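Local coordinates for protein Pex (Synechococcus elongatus PCC 7942, PDB 2E1N) that modifies the cyanobacterial circadian clock as a period extender and, as a PadR-like winged-helix protein, probably binds DNA, at residues B[36-41]-B[59-64]; B[86-91]-B[97-102]. All blocks are in the same frame, centred on the assembly; numbering follows the deposited sequence.

How the interactions relate
The two contacts come in series along the chain: interaction 1 closes before interaction 2 opens. Their centres lie 20 Å apart, and their nearest atoms stay about 6 Å from each other without touching. Interaction 1 sits about 5 Å from the centre of the chain and joins helix 32-43 to the turn after helix 50-60. Interaction 2, about 16 Å from that centre, is the hairpin of strands 84-89 and 98-103. Helix 68-80 connects the two regions: V36 and L40 of segment 36-41 rest on it, as does Y101 of segment 97-102. Interaction 1 thus belongs to the helical body, and interaction 2 forms the wing of a PadR-like domain.

Interaction 1: residues B[36-41]-B[59-64]; sequences VCYVLA and THWPNY
This is a small aromatic contact at the margin of the helical core, between helix 32-43 and the turn that follows helix 50-60. Only Y38 and W61 touch across the two segments. Y38 CE1 lies 3.8 Å from W61 CZ3. W61 CZ3 comes in at the edge of the tyrosine ring, near its plane. The ring planes are 79° apart, and the centroid of the Y38 ring is 6.0 Å from that of the W61 six-membered ring. The two rings meet obliquely, in van der Waals contact. The pair buries just 62 Å² in all, and the backbones stay well apart: the CA atoms of Y38 and W61 are 10.8 Å from each other.

Y38 CG stands opposite the backbone N (chi1 162°), which carries the ring away from its own helix toward W61. The phenol reaches helix 50-60, where Y38 OH is hydrogen-bonded to the carbonyl oxygen of L53. That bond anchors the polar end of a buried side chain. The ring also packs on H56 and L57 of that helix and meets W118 of helix 110-123.

Both helices belong to the PadR-like domain, a winged helix-turn-helix fold. W61 is the first residue to leave helical geometry after helix 50-60. It also begins a type I beta turn, closed by a bond from Y64 N to W61 O of 3.0 Å. Within this turn region, H60 CB lies 3.5 Å above the plane of the W61 ring, toward its rim. W61 CB approaches the edge of the Y64 ring in its plane. The indole is partly exposed and also touches L122 of helix 110-123.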
loop_
_atom_site.group_PDB
_atom_site.type_symbol
_atom_site.label_atom_id
_atom_site.label_comp_id
_atom_site.label_asym_id
_atom_site.label_seq_id
_atom_site.Cartn_x
_atom_site.Cartn_y
_atom_site.Cartn_z
ATOM N N VAL B 36 -14.543 6.100 1.341
ATOM C CA VAL B 36 -15.422 7.234 1.596
ATOM C C VAL B 36 -14.955 8.480 0.835
ATOM O O VAL B 36 -15.751 9.171 0.198
ATOM C CB VAL B 36 -15.578 7.505 3.114
ATOM C CG1 VAL B 36 -16.247 8.941 3.309
ATOM C CG2 VAL B 36 -16.359 6.445 3.752
ATOM N N CYS B 37 -13.651 8.772 0.875
ATOM C CA CYS B 37 -13.122 9.973 0.190
ATOM C C CYS B 37 -13.164 9.852 -1.333
ATOM O O CYS B 37 -13.499 10.823 -2.030
ATOM C CB CYS B 37 -11.720 10.240 0.682
ATOM S SG CYS B 37 -11.745 10.525 2.479
ATOM N N TYR B 38 -12.828 8.669 -1.856
ATOM C CA TYR B 38 -12.946 8.406 -3.309
ATOM C C TYR B 38 -14.402 8.574 -3.798
ATOM O O TYR B 38 -14.693 9.256 -4.775
ATOM C CB TYR B 38 -12.430 6.989 -3.647
ATOM C CG TYR B 38 -12.931 6.512 -5.010
ATOM C CD1 TYR B 38 -12.518 7.139 -6.190
ATOM C CD2 TYR B 38 -13.819 5.463 -5.106
ATOM C CE1 TYR B 38 -13.031 6.726 -7.437
ATOM C CE2 TYR B 38 -14.309 5.042 -6.347
ATOM C CZ TYR B 38 -13.924 5.718 -7.494
ATOM O OH TYR B 38 -14.388 5.365 -8.733
ATOM N N VAL B 39 -15.336 7.936 -3.114
ATOM C CA VAL B 39 -16.727 8.043 -3.528
ATOM C C VAL B 39 -17.156 9.488 -3.539
ATOM O O VAL B 39 -17.753 9.962 -4.509
ATOM C CB VAL B 39 -17.618 7.188 -2.622
ATOM C CG1 VAL B 39 -19.094 7.465 -2.858
ATOM C CG2 VAL B 39 -17.273 5.677 -2.825
ATOM N N LEU B 40 -16.818 10.237 -2.504
ATOM C CA LEU B 40 -17.179 11.643 -2.480
ATOM C C LEU B 40 -16.531 12.482 -3.574
ATOM O O LEU B 40 -17.188 13.359 -4.149
ATOM C CB LEU B 40 -16.945 12.228 -1.087
ATOM C CG LEU B 40 -17.938 11.736 -0.002
ATOM C CD1 LEU B 40 -17.569 12.376 1.346
ATOM C CD2 LEU B 40 -19.460 11.972 -0.350
ATOM N N ALA B 41 -15.274 12.171 -3.902
ATOM C CA ALA B 41 -14.574 12.813 -5.038
ATOM C C ALA B 41 -15.362 12.619 -6.351
ATOM O O ALA B 41 -15.478 13.575 -7.136
ATOM C CB ALA B 41 -13.143 12.285 -5.157
ATOM N N THR B 59 -10.408 1.810 -13.868
ATOM C CA THR B 59 -10.098 2.339 -15.208
ATOM C C THR B 59 -9.225 3.613 -15.104
ATOM O O THR B 59 -8.292 3.795 -15.870
ATOM C CB THR B 59 -11.351 2.633 -15.988
ATOM O OG1 THR B 59 -12.082 3.600 -15.276
ATOM C CG2 THR B 59 -12.227 1.404 -16.159
ATOM N N HIS B 60 -9.505 4.466 -14.120
ATOM C CA HIS B 60 -8.797 5.758 -14.002
ATOM C C HIS B 60 -7.593 5.695 -13.091
ATOM O O HIS B 60 -6.582 6.363 -13.359
ATOM C CB HIS B 60 -9.785 6.890 -13.644
ATOM C CG HIS B 60 -10.685 7.248 -14.782
ATOM N ND1 HIS B 60 -10.678 8.493 -15.381
ATOM C CD2 HIS B 60 -11.572 6.499 -15.483
ATOM C CE1 HIS B 60 -11.546 8.500 -16.382
ATOM N NE2 HIS B 60 -12.092 7.298 -16.474
ATOM N N TRP B 61 -7.652 4.868 -12.048
ATOM C CA TRP B 61 -6.538 4.700 -11.121
ATOM C C TRP B 61 -6.239 3.190 -10.913
ATOM O O TRP B 61 -6.590 2.635 -9.890
ATOM C CB TRP B 61 -6.848 5.322 -9.752
ATOM C CG TRP B 61 -7.105 6.768 -9.779
ATOM C CD1 TRP B 61 -6.171 7.768 -9.639
ATOM C CD2 TRP B 61 -8.359 7.406 -9.925
ATOM N NE1 TRP B 61 -6.786 8.994 -9.712
ATOM C CE2 TRP B 61 -8.128 8.803 -9.885
ATOM C CE3 TRP B 61 -9.649 6.947 -10.131
ATOM C CZ2 TRP B 61 -9.147 9.724 -10.026
ATOM C CZ3 TRP B 61 -10.681 7.878 -10.255
ATOM C CH2 TRP B 61 -10.426 9.237 -10.197
ATOM N N PRO B 62 -5.601 2.548 -11.896
ATOM C CA PRO B 62 -5.377 1.094 -11.887
ATOM C C PRO B 62 -4.498 0.536 -10.786
ATOM O O PRO B 62 -4.400 -0.682 -10.664
ATOM C CB PRO B 62 -4.796 0.794 -13.260
ATOM C CG PRO B 62 -4.595 2.090 -13.951
ATOM C CD PRO B 62 -5.145 3.200 -13.134
ATOM N N ASN B 63 -3.859 1.384 -9.987
ATOM C CA ASN B 63 -3.139 0.894 -8.846
ATOM C C ASN B 63 -4.074 0.501 -7.707
ATOM O O ASN B 63 -3.584 0.007 -6.700
ATOM C CB ASN B 63 -2.167 1.949 -8.285
ATOM C CG ASN B 63 -1.022 2.265 -9.222
ATOM O OD1 ASN B 63 -0.473 1.388 -9.886
ATOM N ND2 ASN B 63 -0.650 3.543 -9.275
ATOM N N TYR B 64 -5.377 0.813 -7.840
ATOM C CA TYR B 64 -6.362 0.557 -6.789
ATOM C C TYR B 64 -7.517 -0.269 -7.272
ATOM O O TYR B 64 -7.834 -0.261 -8.475
ATOM C CB TYR B 64 -6.949 1.886 -6.281
ATOM C CG TYR B 64 -5.853 2.721 -5.716
ATOM C CD1 TYR B 64 -5.257 2.377 -4.511
ATOM C CD2 TYR B 64 -5.355 3.795 -6.420
ATOM C CE1 TYR B 64 -4.189 3.138 -3.984
ATOM C CE2 TYR B 64 -4.272 4.546 -5.920
ATOM C CZ TYR B 64 -3.703 4.202 -4.707
ATOM O OH TYR B 64 -2.646 4.954 -4.209
#

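Interaction 2: residues B[86-91]-B[97-102]; sequences GYWKKV and PRRMYQ. With SO4 (sulfate ion), chain D.
The indole of W88 carries R99 over one face, with NH1 3.2 Å above the ring plane and offset toward the rim. R99 CZ is 4.3 Å from the centroid of the five-membered ring, a cation-pi contact, while CD sits over the six-membered ring in a CH-pi contact. Guanidinium and indole planes are 46° apart, so this is no parallel stack. A bend at chi2 (65°) brings the arginine chain across to the neighbouring strand. One face of its guanidinium covers the backbone of G86 and Y87, with G86 C over its centre. The Y87 ring has M100 CB over one face, 3.5 Å from its centroid. Q102 NE2 meets this ring obliquely. Y87 OH is hydrogen-bonded to D47.

These groups decorate the two-stranded antiparallel hairpin that forms the wing of the winged-helix domain. Y87 pairs with M100, and K89 with R98, through two backbone hydrogen bonds each. M100 N to Y87 O measures 2.9 Å, and K89 N to R98 O is 2.8 Å. W88 and R99 form a non-hydrogen-bonded pair on the sheet face away from Y87 and M100. On that latter face, K89 CB packs against M100 CG.

Near the loop that joins the two strands, V91 CG2 lies over one face of the R98 guanidinium and meets R98 CB at 3.5 Å. R98 NH1 donates to sulfate O4, 3.1 Å away, at the edge of the guanidinium. R94, R96 and T51 also hold this ion, which probably came from the crystallisation liquor. Such a basic anion site beside a wing is consistent with contact to a DNA phosphate. R98 makes a cation-pi contact with Y49 as well.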
loop_
_atom_site.group_PDB
_atom_site.type_symbol
_atom_site.label_atom_id
_atom_site.label_comp_id
_atom_site.label_asym_id
_atom_site.label_seq_id
_atom_site.Cartn_x
_atom_site.Cartn_y
_atom_site.Cartn_z
ATOM N N GLY B 86 -29.760 8.420 -1.877
ATOM C CA GLY B 86 -29.980 7.512 -2.950
ATOM C C GLY B 86 -31.305 7.759 -3.613
ATOM O O GLY B 86 -32.182 8.433 -3.079
ATOM N N TYR B 87 -31.404 7.240 -4.827
ATOM C CA TYR B 87 -32.647 7.239 -5.577
ATOM C C TYR B 87 -32.628 6.089 -6.543
ATOM O O TYR B 87 -31.585 5.597 -6.892
ATOM C CB TYR B 87 -32.879 8.549 -6.328
ATOM C CG TYR B 87 -31.893 8.953 -7.388
ATOM C CD1 TYR B 87 -32.131 8.656 -8.737
ATOM C CD2 TYR B 87 -30.773 9.708 -7.079
ATOM C CE1 TYR B 87 -31.259 9.063 -9.696
ATOM C CE2 TYR B 87 -29.876 10.117 -8.067
ATOM C CZ TYR B 87 -30.138 9.800 -9.369
ATOM O OH TYR B 87 -29.266 10.208 -10.355
ATOM N N TRP B 88 -33.807 5.668 -6.963
ATOM C CA TRP B 88 -33.917 4.517 -7.847
ATOM C C TRP B 88 -34.037 5.013 -9.266
ATOM O O TRP B 88 -34.797 5.958 -9.551
ATOM C CB TRP B 88 -35.161 3.685 -7.517
ATOM C CG TRP B 88 -35.067 2.904 -6.284
ATOM C CD1 TRP B 88 -35.775 3.126 -5.127
ATOM C CD2 TRP B 88 -34.217 1.784 -6.031
ATOM N NE1 TRP B 88 -35.407 2.193 -4.177
ATOM C CE2 TRP B 88 -34.467 1.354 -4.715
ATOM C CE3 TRP B 88 -33.283 1.078 -6.802
ATOM C CZ2 TRP B 88 -33.812 0.261 -4.154
ATOM C CZ3 TRP B 88 -32.616 0.007 -6.238
ATOM C CH2 TRP B 88 -32.872 -0.380 -4.925
ATOM N N LYS B 89 -33.352 4.329 -10.185
ATOM C CA LYS B 89 -33.391 4.717 -11.569
ATOM C C LYS B 89 -33.717 3.520 -12.469
ATOM O O LYS B 89 -33.226 2.424 -12.254
ATOM C CB LYS B 89 -32.057 5.316 -11.991
ATOM C CG LYS B 89 -31.996 5.653 -13.480
ATOM C CD LYS B 89 -30.677 6.297 -13.894
ATOM C CE LYS B 89 -30.738 7.831 -13.826
ATOM N NZ LYS B 89 -31.193 8.438 -15.141
ATOM N N LYS B 90 -34.548 3.772 -13.476
ATOM C CA LYS B 90 -34.909 2.766 -14.483
ATOM C C LYS B 90 -33.770 2.592 -15.485
ATOM O O LYS B 90 -33.338 3.566 -16.085
ATOM C CB LYS B 90 -36.192 3.237 -15.198
ATOM C CG LYS B 90 -36.554 2.504 -16.471
ATOM C CD LYS B 90 -36.607 0.988 -16.278
ATOM C CE LYS B 90 -36.742 0.298 -17.607
ATOM N NZ LYS B 90 -36.659 -1.173 -17.426
ATOM N N VAL B 91 -33.272 1.365 -15.642
ATOM C CA VAL B 91 -32.303 1.026 -16.681
ATOM C C VAL B 91 -33.007 0.406 -17.907
ATOM O O VAL B 91 -33.702 -0.592 -17.780
ATOM C CB VAL B 91 -31.290 -0.026 -16.178
ATOM C CG1 VAL B 91 -30.284 -0.375 -17.265
ATOM C CG2 VAL B 91 -30.585 0.468 -14.905
ATOM N N PRO B 97 -34.211 -2.367 -10.932
ATOM C CA PRO B 97 -33.862 -0.946 -10.903
ATOM C C PRO B 97 -32.466 -0.762 -10.358
ATOM O O PRO B 97 -31.901 -1.678 -9.740
ATOM C CB PRO B 97 -34.913 -0.327 -9.983
ATOM C CG PRO B 97 -35.332 -1.434 -9.079
ATOM C CD PRO B 97 -35.039 -2.761 -9.781
ATOM N N ARG B 98 -31.915 0.421 -10.610
ATOM C CA ARG B 98 -30.519 0.743 -10.290
ATOM C C ARG B 98 -30.532 1.770 -9.166
ATOM O O ARG B 98 -31.210 2.765 -9.246
ATOM C CB ARG B 98 -29.845 1.309 -11.537
ATOM C CG ARG B 98 -28.399 1.707 -11.380
ATOM C CD ARG B 98 -27.581 0.939 -12.399
ATOM N NE ARG B 98 -27.343 1.749 -13.555
ATOM C CZ ARG B 98 -26.937 1.321 -14.732
ATOM N NH1 ARG B 98 -26.705 0.034 -14.991
ATOM N NH2 ARG B 98 -26.757 2.228 -15.663
ATOM N N ARG B 99 -29.774 1.518 -8.110
ATOM C CA ARG B 99 -29.685 2.484 -7.022
ATOM C C ARG B 99 -28.586 3.451 -7.415
ATOM O O ARG B 99 -27.401 3.037 -7.520
ATOM C CB ARG B 99 -29.345 1.789 -5.711
ATOM C CG ARG B 99 -29.457 2.655 -4.476
ATOM C CD ARG B 99 -30.868 3.065 -4.275
ATOM N NE ARG B 99 -31.107 3.769 -3.018
ATOM C CZ ARG B 99 -32.230 4.416 -2.742
ATOM N NH1 ARG B 99 -33.184 4.550 -3.653
ATOM N NH2 ARG B 99 -32.362 5.021 -1.571
ATOM N N MET B 100 -28.977 4.701 -7.629
ATOM C CA MET B 100 -28.067 5.813 -7.842
ATOM C C MET B 100 -27.802 6.566 -6.528
ATOM O O MET B 100 -28.653 6.606 -5.637
ATOM C CB MET B 100 -28.670 6.811 -8.827
ATOM C CG MET B 100 -28.990 6.249 -10.199
ATOM S SD MET B 100 -27.546 5.726 -11.143
ATOM C CE MET B 100 -26.660 7.276 -11.345
ATOM N N TYR B 101 -26.658 7.247 -6.477
ATOM C CA TYR B 101 -26.241 8.006 -5.307
ATOM C C TYR B 101 -25.844 9.421 -5.736
ATOM O O TYR B 101 -25.313 9.643 -6.862
ATOM C CB TYR B 101 -25.082 7.318 -4.580
ATOM C CG TYR B 101 -25.447 5.978 -4.071
ATOM C CD1 TYR B 101 -26.150 5.819 -2.862
ATOM C CD2 TYR B 101 -25.130 4.872 -4.781
ATOM C CE1 TYR B 101 -26.496 4.567 -2.416
ATOM C CE2 TYR B 101 -25.475 3.616 -4.336
ATOM C CZ TYR B 101 -26.178 3.480 -3.167
ATOM O OH TYR B 101 -26.492 2.200 -2.733
ATOM N N GLN B 102 -26.172 10.381 -4.875
ATOM C CA GLN B 102 -25.827 11.778 -5.122
ATOM C C GLN B 102 -25.512 12.490 -3.814
ATOM O O GLN B 102 -25.891 12.029 -2.746
ATOM C CB GLN B 102 -26.963 12.487 -5.890
ATOM C CG GLN B 102 -28.194 12.731 -5.037
ATOM C CD GLN B 102 -29.448 13.185 -5.833
ATOM O OE1 GLN B 102 -29.362 13.974 -6.767
ATOM N NE2 GLN B 102 -30.582 12.723 -5.410
HETATM S S SO4 D . -26.377 -2.188 -11.444
HETATM O O1 SO4 D . -26.442 -3.566 -11.003
HETATM O O2 SO4 D . -27.708 -1.645 -11.299
HETATM O O3 SO4 D . -25.429 -1.393 -10.679
HETATM O O4 SO4 D . -26.013 -2.159 -12.852
#